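Tail protein, 43 kDa (Neisseria meningitidis MC58, PDB 3D37) is of unknown function but is probably a structural component of the tail baseplate of a Mu-like phage. Local coordinates at residues F97-L106 with K119-I127; Q126-A134 with W167-G178. All blocks are in the same frame, centred on the assembly; numbering follows the deposited sequence.

Overall arrangement
Both contacts lie within the region related to the second domain of gp44-like baseplate hub proteins, and they follow one another along the chain, sharing Gln126 and Ile127. Contact 1 (97-106 with 119-127) is mostly buried and apolar: the end of helix 95-100 and the chain just after it pack on Trp124, in the turn that follows helix 113-121, and on the last residues of that helix, with no hydrogen bond between the segments. Contact 2 (126-134 with 167-178) is partly buried and joins two parallel strands by a ladder of backbone hydrogen bonds, with a salt bridge on one face. Their centres lie about 13 Å apart. They touch where Ala121 CB packs 3.6 Å from Leu174 CD2.

Contact 1 (F97-L106 with K119-I127); sequences FLVDCSAPQL and KLAAPWPQI
Trp124 is the centre of the packing, and helix 95-100 presents Phe97 and Leu98 to one face of its indole. Phe97 CB lies over the five-membered ring, 3.8 Å from its centroid and 17° off the normal, a CH-pi contact. The Phe97 ring continues outward, near parallel to the indole with planes at 27° but slid so far that the two barely overlap. Leu98 offers its CD2 methyl to the six-membered ring from the same side. Because chi1 of Trp124 is -65°, with CG anti to the carbonyl carbon, the indole reaches back toward the helix. Just past the helix end, Cys101 CB meets Trp124 CZ2 at 3.4 Å. A broad, flat tryptophan suits this place, since one side chain meets three residues.

The other end is looser. Pro104 CD stands 4.0 Å from Leu120 CD2, and both methyls of Leu106 rest against CG of Lys119, whose aliphatic stem serves as apolar surface while the residue itself is exposed.

Helix 151-161 backs the cluster: Val151 touches both Leu98 and Trp124, and Leu155 touches Leu120. His246 of the second subunit meets Trp124 edge-to-face, while Ile127 and Ala121 reach Leu174 of strand 174-177.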
ATOM      1  N   PHE A  97      12.827   6.720 -36.819  1.00 36.84           N
ATOM      2  CA  PHE A  97      12.925   7.588 -37.983  1.00 38.40           C
ATOM      3  C   PHE A  97      11.845   7.339 -39.056  1.00 39.55           C
ATOM      4  O   PHE A  97      11.186   8.260 -39.525  1.00 39.69           O
ATOM      5  CB  PHE A  97      14.281   7.406 -38.676  1.00 39.36           C
ATOM      6  CG  PHE A  97      15.450   7.934 -37.883  1.00 40.36           C
ATOM      7  CD1 PHE A  97      15.601   9.313 -37.675  1.00 39.09           C
ATOM      8  CD2 PHE A  97      16.417   7.047 -37.372  1.00 40.34           C
ATOM      9  CE1 PHE A  97      16.684   9.805 -36.964  1.00 39.78           C
ATOM     10  CE2 PHE A  97      17.504   7.523 -36.652  1.00 40.54           C
ATOM     11  CZ  PHE A  97      17.649   8.917 -36.455  1.00 40.74           C
ATOM     12  N   LEU A  98      11.682   6.084 -39.456  1.00 40.37           N
ATOM     13  CA  LEU A  98      10.693   5.731 -40.486  1.00 40.15           C
ATOM     14  C   LEU A  98       9.251   5.939 -40.009  1.00 39.84           C
ATOM     15  O   LEU A  98       8.412   6.373 -40.769  1.00 39.74           O
ATOM     16  CB  LEU A  98      10.920   4.288 -40.924  1.00 40.91           C
ATOM     17  CG  LEU A  98      12.364   3.945 -41.347  1.00 43.39           C
ATOM     18  CD1 LEU A  98      12.411   2.887 -42.434  1.00 43.56           C
ATOM     19  CD2 LEU A  98      13.102   5.184 -41.802  1.00 42.31           C
ATOM     20  N   VAL A  99       8.985   5.660 -38.729  1.00 39.53           N
ATOM     21  CA  VAL A  99       7.680   5.919 -38.105  1.00 39.36           C
ATOM     22  C   VAL A  99       7.336   7.390 -38.028  1.00 40.07           C
ATOM     23  O   VAL A  99       6.152   7.787 -38.134  1.00 39.79           O
ATOM     24  CB  VAL A  99       7.605   5.341 -36.637  1.00 39.09           C
ATOM     25  CG1 VAL A  99       6.436   5.935 -35.897  1.00 36.51           C
ATOM     26  CG2 VAL A  99       7.555   3.798 -36.641  1.00 36.11           C
ATOM     27  N   ASP A 100       8.362   8.205 -37.802  1.00 40.79           N
ATOM     28  CA  ASP A 100       8.181   9.640 -37.619  1.00 41.66           C
ATOM     29  C   ASP A 100       8.141  10.371 -38.969  1.00 42.67           C
ATOM     30  O   ASP A 100       7.352  11.273 -39.152  1.00 41.73           O
ATOM     31  CB  ASP A 100       9.336  10.265 -36.835  1.00 41.09           C
ATOM     32  CG  ASP A 100       9.390   9.859 -35.359  1.00 41.20           C
ATOM     33  OD1 ASP A 100       8.459   9.234 -34.764  1.00 38.12           O
ATOM     34  OD2 ASP A 100      10.456  10.178 -34.796  1.00 41.45           O
ATOM     35  N   CYS A 101       9.037   9.989 -39.878  1.00 44.72           N
ATOM     36  CA  CYS A 101       9.328  10.752 -41.113  1.00 46.08           C
ATOM     37  C   CYS A 101       8.451  10.337 -42.289  1.00 46.69           C
ATOM     38  O   CYS A 101       7.734   9.331 -42.232  1.00 47.06           O
ATOM     39  CB  CYS A 101      10.805  10.594 -41.504  1.00 46.62           C
ATOM     40  SG  CYS A 101      12.022  11.010 -40.147  1.00 50.78           S
ATOM     41  N   SER A 102       8.480  11.124 -43.347  1.00 46.92           N
ATOM     42  CA  SER A 102       7.527  10.872 -44.458  1.00 48.06           C
ATOM     43  C   SER A 102       8.069  10.025 -45.597  1.00 48.09           C
ATOM     44  O   SER A 102       9.237  10.141 -45.972  1.00 47.53           O
ATOM     45  CB  SER A 102       6.906  12.159 -44.999  1.00 47.32           C
ATOM     46  OG  SER A 102       5.570  12.173 -44.540  1.00 49.89           O
ATOM     47  N   ALA A 103       7.203   9.156 -46.124  1.00 48.78           N
ATOM     48  CA  ALA A 103       7.564   8.366 -47.281  1.00 50.33           C
ATOM     49  C   ALA A 103       7.729   9.359 -48.441  1.00 50.76           C
ATOM     50  O   ALA A 103       7.094  10.424 -48.425  1.00 50.85           O
ATOM     51  CB  ALA A 103       6.477   7.286 -47.591  1.00 50.30           C
ATOM     52  N   PRO A 104       8.651   9.066 -49.375  1.00 52.08           N
ATOM     53  CA  PRO A 104       8.585   9.687 -50.718  1.00 52.25           C
ATOM     54  C   PRO A 104       7.427   9.112 -51.543  1.00 52.65           C
ATOM     55  O   PRO A 104       6.762   8.145 -51.106  1.00 51.65           O
ATOM     56  CB  PRO A 104       9.936   9.301 -51.372  1.00 52.72           C
ATOM     57  CG  PRO A 104      10.790   8.668 -50.255  1.00 52.36           C
ATOM     58  CD  PRO A 104       9.811   8.154 -49.239  1.00 52.44           C
ATOM     59  N   GLN A 105       7.191   9.663 -52.742  1.00 53.39           N
ATOM     60  CA  GLN A 105       6.208   9.040 -53.617  1.00 53.36           C
ATOM     61  C   GLN A 105       6.891   8.202 -54.717  1.00 53.55           C
ATOM     62  O   GLN A 105       6.847   8.484 -55.932  1.00 54.37           O
ATOM     63  CB  GLN A 105       5.175  10.056 -54.102  1.00 54.93           C
ATOM     64  CG  GLN A 105       3.920  10.057 -53.205  1.00 56.49           C
ATOM     65  CD  GLN A 105       3.233   8.680 -53.124  1.00 59.08           C
ATOM     66  OE1 GLN A 105       3.434   7.804 -53.993  1.00 61.74           O
ATOM     67  NE2 GLN A 105       2.414   8.488 -52.078  1.00 57.67           N
ATOM     68  N   LEU A 106       7.545   7.161 -54.217  1.00 52.41           N
ATOM     69  CA  LEU A 106       8.130   6.086 -54.988  1.00 51.29           C
ATOM     70  C   LEU A 106       7.005   5.222 -55.591  1.00 50.32           C
ATOM     71  O   LEU A 106       5.979   4.995 -54.945  1.00 50.83           O
ATOM     72  CB  LEU A 106       9.020   5.262 -54.031  1.00 51.27           C
ATOM     73  CG  LEU A 106       9.728   3.968 -54.444  1.00 52.24           C
ATOM     74  CD1 LEU A 106      10.875   4.243 -55.436  1.00 53.40           C
ATOM     75  CD2 LEU A 106      10.243   3.200 -53.178  1.00 50.96           C
ATOM     76  N   LYS A 119      15.356   1.382 -51.062  1.00 43.80           N
ATOM     77  CA  LYS A 119      15.068   2.746 -51.505  1.00 44.10           C
ATOM     78  C   LYS A 119      14.577   3.545 -50.343  1.00 43.70           C
ATOM     79  O   LYS A 119      15.183   4.533 -49.991  1.00 43.50           O
ATOM     80  CB  LYS A 119      14.048   2.791 -52.664  1.00 45.44           C
ATOM     81  CG  LYS A 119      13.683   4.224 -53.136  1.00 46.50           C
ATOM     82  CD  LYS A 119      14.838   4.858 -54.000  1.00 52.06           C
ATOM     83  CE  LYS A 119      15.075   6.393 -53.737  1.00 52.67           C
ATOM     84  NZ  LYS A 119      14.254   7.317 -54.609  1.00 52.88           N
ATOM     85  N   LEU A 120      13.510   3.079 -49.722  1.00 44.23           N
ATOM     86  CA  LEU A 120      12.818   3.803 -48.615  1.00 43.33           C
ATOM     87  C   LEU A 120      13.654   4.052 -47.371  1.00 42.75           C
ATOM     88  O   LEU A 120      13.392   4.993 -46.628  1.00 43.41           O
ATOM     89  CB  LEU A 120      11.549   3.063 -48.214  1.00 43.67           C
ATOM     90  CG  LEU A 120      10.400   2.926 -49.211  1.00 44.94           C
ATOM     91  CD1 LEU A 120       9.556   1.669 -48.851  1.00 43.41           C
ATOM     92  CD2 LEU A 120       9.553   4.190 -49.217  1.00 45.47           C
ATOM     93  N   ALA A 121      14.631   3.186 -47.116  1.00 42.53           N
ATOM     94  CA  ALA A 121      15.559   3.330 -45.977  1.00 42.11           C
ATOM     95  C   ALA A 121      16.828   4.152 -46.328  1.00 41.97           C
ATOM     96  O   ALA A 121      17.632   4.459 -45.450  1.00 40.35           O
ATOM     97  CB  ALA A 121      15.971   1.961 -45.495  1.00 41.60           C
ATOM     98  N   ALA A 122      17.030   4.413 -47.625  1.00 40.98           N
ATOM     99  CA  ALA A 122      18.205   5.144 -48.131  1.00 41.87           C
ATOM    100  C   ALA A 122      18.559   6.442 -47.379  1.00 41.61           C
ATOM    101  O   ALA A 122      19.728   6.600 -47.002  1.00 41.78           O
ATOM    102  CB  ALA A 122      18.070   5.438 -49.690  1.00 40.34           C
ATOM    103  N   PRO A 123      17.570   7.355 -47.158  1.00 42.01           N
ATOM    104  CA  PRO A 123      17.820   8.599 -46.389  1.00 42.75           C
ATOM    105  C   PRO A 123      18.369   8.438 -44.962  1.00 43.38           C
ATOM    106  O   PRO A 123      18.819   9.412 -44.361  1.00 44.75           O
ATOM    107  CB  PRO A 123      16.432   9.266 -46.319  1.00 43.04           C
ATOM    108  CG  PRO A 123      15.629   8.659 -47.394  1.00 40.40           C
ATOM    109  CD  PRO A 123      16.155   7.261 -47.573  1.00 41.52           C
ATOM    110  N   TRP A 124      18.328   7.231 -44.402  1.00 43.74           N
ATOM    111  CA  TRP A 124      18.809   7.002 -43.084  1.00 43.10           C
ATOM    112  C   TRP A 124      19.988   6.089 -43.118  1.00 44.01           C
ATOM    113  O   TRP A 124      19.866   4.897 -42.845  1.00 42.99           O
ATOM    114  CB  TRP A 124      17.686   6.516 -42.161  1.00 42.86           C
ATOM    115  CG  TRP A 124      16.696   7.603 -42.018  1.00 40.78           C
ATOM    116  CD1 TRP A 124      16.767   8.678 -41.173  1.00 41.48           C
ATOM    117  CD2 TRP A 124      15.513   7.757 -42.765  1.00 39.28           C
ATOM    118  NE1 TRP A 124      15.676   9.489 -41.357  1.00 40.34           N
ATOM    119  CE2 TRP A 124      14.883   8.935 -42.322  1.00 39.98           C
ATOM    120  CE3 TRP A 124      14.885   6.985 -43.748  1.00 40.65           C
ATOM    121  CZ2 TRP A 124      13.669   9.387 -42.855  1.00 41.02           C
ATOM    122  CZ3 TRP A 124      13.686   7.441 -44.277  1.00 41.19           C
ATOM    123  CH2 TRP A 124      13.088   8.624 -43.821  1.00 40.55           C
ATOM    124  N   PRO A 125      21.176   6.671 -43.425  1.00 45.64           N
ATOM    125  CA  PRO A 125      22.364   5.861 -43.594  1.00 45.93           C
ATOM    126  C   PRO A 125      22.739   5.186 -42.327  1.00 46.37           C
ATOM    127  O   PRO A 125      23.488   4.196 -42.359  1.00 46.58           O
ATOM    128  CB  PRO A 125      23.436   6.865 -44.066  1.00 46.66           C
ATOM    129  CG  PRO A 125      22.937   8.178 -43.661  1.00 46.96           C
ATOM    130  CD  PRO A 125      21.449   8.096 -43.685  1.00 45.91           C
ATOM    131  N   GLN A 126      22.207   5.730 -41.225  1.00 47.12           N
ATOM    132  CA  GLN A 126      22.207   5.095 -39.921  1.00 47.00           C
ATOM    133  C   GLN A 126      21.690   3.615 -39.993  1.00 47.32           C
ATOM    134  O   GLN A 126      22.207   2.708 -39.311  1.00 46.71           O
ATOM    135  CB  GLN A 126      21.476   6.025 -38.874  1.00 47.77           C
ATOM    136  CG  GLN A 126      20.225   6.918 -39.395  1.00 48.57           C
ATOM    137  CD  GLN A 126      20.445   8.476 -39.771  1.00 44.32           C
ATOM    138  OE1 GLN A 126      21.367   8.855 -40.375  1.00 46.03           O
ATOM    139  NE2 GLN A 126      19.506   9.280 -39.446  1.00 44.90           N
ATOM    140  N   ILE A 127      20.718   3.362 -40.872  1.00 47.63           N
ATOM    141  CA  ILE A 127      20.343   1.985 -41.256  1.00 47.76           C
ATOM    142  C   ILE A 127      21.362   1.523 -42.327  1.00 48.07           C
ATOM    143  O   ILE A 127      21.270   1.887 -43.494  1.00 47.78           O
ATOM    144  CB  ILE A 127      18.851   1.902 -41.779  1.00 47.78           C
ATOM    145  CG1 ILE A 127      17.872   2.450 -40.729  1.00 47.09           C
ATOM    146  CG2 ILE A 127      18.473   0.460 -42.150  1.00 46.93           C
ATOM    147  CD1 ILE A 127      16.486   2.861 -41.265  1.00 47.45           C
TER

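Contact 2 (Q126-A134 with W167-G178)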
ATOM      1  N   GLN A 126      22.207   5.730 -41.225  1.00 47.12           N
ATOM      2  CA  GLN A 126      22.207   5.095 -39.921  1.00 47.00           C
ATOM      3  C   GLN A 126      21.690   3.615 -39.993  1.00 47.32           C
ATOM      4  O   GLN A 126      22.207   2.708 -39.311  1.00 46.71           O
ATOM      5  CB  GLN A 126      21.476   6.025 -38.874  1.00 47.77           C
ATOM      6  CG  GLN A 126      20.225   6.918 -39.395  1.00 48.57           C
ATOM      7  CD  GLN A 126      20.445   8.476 -39.771  1.00 44.32           C
ATOM      8  OE1 GLN A 126      21.367   8.855 -40.375  1.00 46.03           O
ATOM      9  NE2 GLN A 126      19.506   9.280 -39.446  1.00 44.90           N
ATOM     10  N   ILE A 127      20.718   3.362 -40.872  1.00 47.63           N
ATOM     11  CA  ILE A 127      20.343   1.985 -41.256  1.00 47.76           C
ATOM     12  C   ILE A 127      21.362   1.523 -42.327  1.00 48.07           C
ATOM     13  O   ILE A 127      21.270   1.887 -43.494  1.00 47.78           O
ATOM     14  CB  ILE A 127      18.851   1.902 -41.779  1.00 47.78           C
ATOM     15  CG1 ILE A 127      17.872   2.450 -40.729  1.00 47.09           C
ATOM     16  CG2 ILE A 127      18.473   0.460 -42.150  1.00 46.93           C
ATOM     17  CD1 ILE A 127      16.486   2.861 -41.265  1.00 47.45           C
ATOM     18  N   LYS A 128      22.327   0.710 -41.911  1.00 48.75           N
ATOM     19  CA  LYS A 128      23.501   0.408 -42.721  1.00 48.87           C
ATOM     20  C   LYS A 128      23.389  -0.841 -43.604  1.00 48.31           C
ATOM     21  O   LYS A 128      24.282  -1.074 -44.420  1.00 49.33           O
ATOM     22  CB  LYS A 128      24.731   0.269 -41.829  1.00 50.03           C
ATOM     23  CG  LYS A 128      25.281   1.563 -41.266  1.00 51.17           C
ATOM     24  CD  LYS A 128      26.335   1.277 -40.212  1.00 51.13           C
ATOM     25  CE  LYS A 128      26.927   2.582 -39.637  1.00 53.76           C
ATOM     26  NZ  LYS A 128      27.565   2.406 -38.265  1.00 53.98           N
ATOM     27  N   ALA A 129      22.330  -1.643 -43.447  1.00 47.27           N
ATOM     28  CA  ALA A 129      22.020  -2.726 -44.394  1.00 46.07           C
ATOM     29  C   ALA A 129      20.536  -2.996 -44.416  1.00 45.68           C
ATOM     30  O   ALA A 129      19.848  -2.839 -43.394  1.00 43.86           O
ATOM     31  CB  ALA A 129      22.764  -4.008 -44.057  1.00 46.37           C
ATOM     32  N   VAL A 130      20.042  -3.376 -45.599  1.00 44.12           N
ATOM     33  CA  VAL A 130      18.677  -3.865 -45.769  1.00 44.02           C
ATOM     34  C   VAL A 130      18.750  -5.306 -46.321  1.00 44.72           C
ATOM     35  O   VAL A 130      19.419  -5.569 -47.318  1.00 45.08           O
ATOM     36  CB  VAL A 130      17.869  -2.951 -46.689  1.00 43.13           C
ATOM     37  CG1 VAL A 130      16.396  -3.323 -46.679  1.00 39.96           C
ATOM     38  CG2 VAL A 130      18.087  -1.499 -46.281  1.00 40.18           C
ATOM     39  N   VAL A 131      18.043  -6.214 -45.673  1.00 44.93           N
ATOM     40  CA  VAL A 131      18.139  -7.637 -45.931  1.00 45.42           C
ATOM     41  C   VAL A 131      16.715  -8.153 -46.152  1.00 45.75           C
ATOM     42  O   VAL A 131      15.722  -7.532 -45.692  1.00 44.30           O
ATOM     43  CB  VAL A 131      18.895  -8.334 -44.749  1.00 46.08           C
ATOM     44  CG1 VAL A 131      18.511  -9.809 -44.567  1.00 48.27           C
ATOM     45  CG2 VAL A 131      20.418  -8.205 -44.941  1.00 45.62           C
ATOM     46  N   LEU A 132      16.610  -9.238 -46.929  1.00 46.00           N
ATOM     47  CA  LEU A 132      15.322  -9.883 -47.204  1.00 46.49           C
ATOM     48  C   LEU A 132      15.390 -11.168 -46.407  1.00 47.11           C
ATOM     49  O   LEU A 132      16.389 -11.900 -46.437  1.00 47.20           O
ATOM     50  CB  LEU A 132      15.046 -10.095 -48.713  1.00 46.61           C
ATOM     51  CG  LEU A 132      13.718 -10.729 -49.200  1.00 44.73           C
ATOM     52  CD1 LEU A 132      12.549  -9.774 -49.197  1.00 39.44           C
ATOM     53  CD2 LEU A 132      13.871 -11.363 -50.614  1.00 46.67           C
ATOM     54  N   LYS A 133      14.353 -11.388 -45.611  1.00 47.95           N
ATOM     55  CA  LYS A 133      14.300 -12.564 -44.745  1.00 48.56           C
ATOM     56  C   LYS A 133      13.163 -13.448 -45.286  1.00 48.77           C
ATOM     57  O   LYS A 133      12.105 -13.648 -44.663  1.00 48.35           O
ATOM     58  CB  LYS A 133      14.116 -12.111 -43.286  1.00 48.79           C
ATOM     59  CG  LYS A 133      15.119 -12.666 -42.315  1.00 49.90           C
ATOM     60  CD  LYS A 133      16.516 -12.150 -42.564  1.00 51.28           C
ATOM     61  CE  LYS A 133      17.499 -12.820 -41.642  1.00 52.13           C
ATOM     62  NZ  LYS A 133      17.300 -12.359 -40.236  1.00 52.63           N
ATOM     63  N   ALA A 134      13.403 -13.957 -46.497  1.00 49.39           N
ATOM     64  CA  ALA A 134      12.384 -14.672 -47.271  1.00 49.87           C
ATOM     65  C   ALA A 134      13.045 -15.515 -48.392  1.00 50.83           C
ATOM     66  O   ALA A 134      14.187 -15.252 -48.798  1.00 50.97           O
ATOM     67  CB  ALA A 134      11.360 -13.683 -47.829  1.00 48.85           C
ATOM     68  N   TRP A 167      10.955  -5.295 -40.091  1.00 30.72           N
ATOM     69  CA  TRP A 167      11.421  -4.987 -38.736  1.00 31.72           C
ATOM     70  C   TRP A 167      12.865  -4.630 -38.755  1.00 32.15           C
ATOM     71  O   TRP A 167      13.560  -4.975 -39.696  1.00 29.50           O
ATOM     72  CB  TRP A 167      11.197  -6.161 -37.777  1.00 31.26           C
ATOM     73  CG  TRP A 167      11.946  -7.423 -38.113  1.00 31.67           C
ATOM     74  CD1 TRP A 167      13.152  -7.791 -37.646  1.00 31.39           C
ATOM     75  CD2 TRP A 167      11.504  -8.500 -38.967  1.00 31.95           C
ATOM     76  NE1 TRP A 167      13.516  -9.013 -38.168  1.00 32.32           N
ATOM     77  CE2 TRP A 167      12.508  -9.469 -38.962  1.00 29.37           C
ATOM     78  CE3 TRP A 167      10.356  -8.719 -39.730  1.00 29.78           C
ATOM     79  CZ2 TRP A 167      12.387 -10.651 -39.646  1.00 32.42           C
ATOM     80  CZ3 TRP A 167      10.223  -9.860 -40.381  1.00 30.03           C
ATOM     81  CH2 TRP A 167      11.221 -10.824 -40.365  1.00 31.64           C
ATOM     82  N   LEU A 168      13.307  -3.985 -37.674  1.00 31.88           N
ATOM     83  CA  LEU A 168      14.723  -3.838 -37.360  1.00 32.07           C
ATOM     84  C   LEU A 168      15.272  -4.968 -36.522  1.00 32.16           C
ATOM     85  O   LEU A 168      14.665  -5.400 -35.541  1.00 31.77           O
ATOM     86  CB  LEU A 168      15.000  -2.502 -36.620  1.00 33.02           C
ATOM     87  CG  LEU A 168      15.027  -1.229 -37.445  1.00 32.11           C
ATOM     88  CD1 LEU A 168      16.270  -1.197 -38.379  1.00 31.71           C
ATOM     89  CD2 LEU A 168      13.739  -1.156 -38.228  1.00 33.18           C
ATOM     90  N   GLU A 169      16.464  -5.403 -36.915  1.00 33.09           N
ATOM     91  CA  GLU A 169      17.254  -6.343 -36.177  1.00 34.11           C
ATOM     92  C   GLU A 169      18.110  -5.634 -35.158  1.00 32.63           C
ATOM     93  O   GLU A 169      18.317  -4.434 -35.236  1.00 32.76           O
ATOM     94  CB  GLU A 169      18.157  -7.140 -37.121  1.00 35.73           C
ATOM     95  CG  GLU A 169      17.369  -7.909 -38.142  1.00 41.78           C
ATOM     96  CD  GLU A 169      17.750  -9.371 -38.223  1.00 49.95           C
ATOM     97  OE1 GLU A 169      18.683  -9.728 -38.995  1.00 53.88           O
ATOM     98  OE2 GLU A 169      17.072 -10.177 -37.544  1.00 57.45           O
ATOM     99  N   PRO A 170      18.580  -6.374 -34.180  1.00 31.65           N
ATOM    100  CA  PRO A 170      19.416  -5.835 -33.131  1.00 32.58           C
ATOM    101  C   PRO A 170      20.582  -4.917 -33.561  1.00 32.35           C
ATOM    102  O   PRO A 170      20.847  -3.894 -32.900  1.00 32.03           O
ATOM    103  CB  PRO A 170      19.887  -7.095 -32.409  1.00 31.62           C
ATOM    104  CG  PRO A 170      18.727  -7.990 -32.507  1.00 30.98           C
ATOM    105  CD  PRO A 170      18.233  -7.788 -33.912  1.00 32.12           C
ATOM    106  N   ASP A 171      21.294  -5.284 -34.612  1.00 32.06           N
ATOM    107  CA  ASP A 171      22.396  -4.453 -35.092  1.00 32.67           C
ATOM    108  C   ASP A 171      21.984  -3.282 -35.971  1.00 31.95           C
ATOM    109  O   ASP A 171      22.843  -2.666 -36.533  1.00 32.48           O
ATOM    110  CB  ASP A 171      23.486  -5.288 -35.818  1.00 34.02           C
ATOM    111  CG  ASP A 171      23.042  -5.844 -37.161  1.00 35.15           C
ATOM    112  OD1 ASP A 171      21.882  -5.640 -37.598  1.00 37.32           O
ATOM    113  OD2 ASP A 171      23.890  -6.566 -37.747  1.00 43.55           O
ATOM    114  N   GLY A 172      20.690  -3.001 -36.124  1.00 31.43           N
ATOM    115  CA  GLY A 172      20.257  -1.844 -36.892  1.00 31.63           C
ATOM    116  C   GLY A 172      19.932  -2.116 -38.376  1.00 31.89           C
ATOM    117  O   GLY A 172      19.594  -1.182 -39.096  1.00 30.08           O
ATOM    118  N   THR A 173      20.029  -3.378 -38.814  1.00 32.65           N
ATOM    119  CA  THR A 173      19.625  -3.785 -40.192  1.00 33.39           C
ATOM    120  C   THR A 173      18.109  -3.809 -40.292  1.00 33.70           C
ATOM    121  O   THR A 173      17.423  -4.335 -39.412  1.00 32.21           O
ATOM    122  CB  THR A 173      20.151  -5.211 -40.512  1.00 33.52           C
ATOM    123  OG1 THR A 173      21.552  -5.269 -40.292  1.00 36.35           O
ATOM    124  CG2 THR A 173      19.858  -5.652 -41.914  1.00 34.69           C
ATOM    125  N   LEU A 174      17.584  -3.206 -41.363  1.00 33.64           N
ATOM    126  CA  LEU A 174      16.190  -3.295 -41.685  1.00 34.20           C
ATOM    127  C   LEU A 174      15.953  -4.649 -42.431  1.00 35.02           C
ATOM    128  O   LEU A 174      16.695  -4.990 -43.372  1.00 34.35           O
ATOM    129  CB  LEU A 174      15.799  -2.097 -42.531  1.00 33.97           C
ATOM    130  CG  LEU A 174      14.367  -2.030 -43.063  1.00 35.80           C
ATOM    131  CD1 LEU A 174      13.306  -1.993 -41.940  1.00 32.98           C
ATOM    132  CD2 LEU A 174      14.256  -0.820 -44.017  1.00 33.70           C
ATOM    133  N   VAL A 175      14.958  -5.417 -41.981  1.00 34.48           N
ATOM    134  CA  VAL A 175      14.616  -6.680 -42.606  1.00 34.67           C
ATOM    135  C   VAL A 175      13.230  -6.491 -43.174  1.00 35.50           C
ATOM    136  O   VAL A 175      12.438  -5.793 -42.572  1.00 35.14           O
ATOM    137  CB  VAL A 175      14.673  -7.833 -41.642  1.00 33.55           C
ATOM    138  CG1 VAL A 175      14.043  -9.096 -42.247  1.00 33.55           C
ATOM    139  CG2 VAL A 175      16.097  -8.107 -41.225  1.00 33.74           C
ATOM    140  N   VAL A 176      12.990  -6.974 -44.407  1.00 37.14           N
ATOM    141  CA  VAL A 176      11.611  -7.266 -44.881  1.00 37.35           C
ATOM    142  C   VAL A 176      11.616  -8.756 -45.036  1.00 37.18           C
ATOM    143  O   VAL A 176      12.573  -9.347 -45.577  1.00 38.43           O
ATOM    144  CB  VAL A 176      11.145  -6.524 -46.147  1.00 38.40           C
ATOM    145  CG1 VAL A 176       9.813  -7.086 -46.615  1.00 40.93           C
ATOM    146  CG2 VAL A 176      10.924  -5.049 -45.854  1.00 39.70           C
ATOM    147  N   GLY A 177      10.603  -9.389 -44.463  1.00 36.41           N
ATOM    148  CA  GLY A 177      10.637 -10.828 -44.324  1.00 36.42           C
ATOM    149  C   GLY A 177       9.489 -11.433 -43.552  1.00 36.01           C
ATOM    150  O   GLY A 177       8.419 -10.858 -43.428  1.00 35.78           O
ATOM    151  N   GLY A 178       9.723 -12.637 -43.059  1.00 37.11           N
ATOM    152  CA  GLY A 178       8.697 -13.379 -42.351  1.00 37.26           C
ATOM    153  C   GLY A 178       9.295 -14.460 -41.514  1.00 38.15           C
ATOM    154  O   GLY A 178      10.526 -14.584 -41.410  1.00 38.18           O
TER
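Lys133 and Glu169 approach from opposite directions on the face of the sheet that also carries Val131 and Val175. Lys133 NZ lies 3.2 Å from Glu169 OE1, a salt bridge in which the amine stands above the carboxylate plane, 40° out of it. The lysine chain gets there by bending at chi2 (67°) and chi4, which takes its CG and CD past Val175 CG1, 3.7 Å from CG; that methyl sits over one face of the Trp167 ring. Flexible lysine suits this task, its stem passing an apolar neighbour while its charge reaches the acid.

Farther along, Thr173 sets CG2 4.0 Å from Val131 CG2, while its OG1 turns to Asp171. Asp171 OD1 accepts from both OG1 and N of Thr173, the latter bond closing an Asx turn. Gly172, with phi at 94°, takes a conformation that favours glycine. On the other face, Ile127 lays CG2 across Leu174 CB at 3.7 Å.

Strands 130-133 and 174-177 run parallel. Val131 N bonds to Leu174 O at 2.9 Å and Lys133 N to Val176 O at 2.7 Å, with Val131 O and Lys133 O accepting in return from Val176 N and Gly178 N. Gly177 leaves room for Lys133 CB. The chemistry implies that backbone bonds fix the register; Val130, Leu132, Leu174 and Val176 suit the face covered by helices 113-121 and 151-161, while charges keep to the other, partly exposed side.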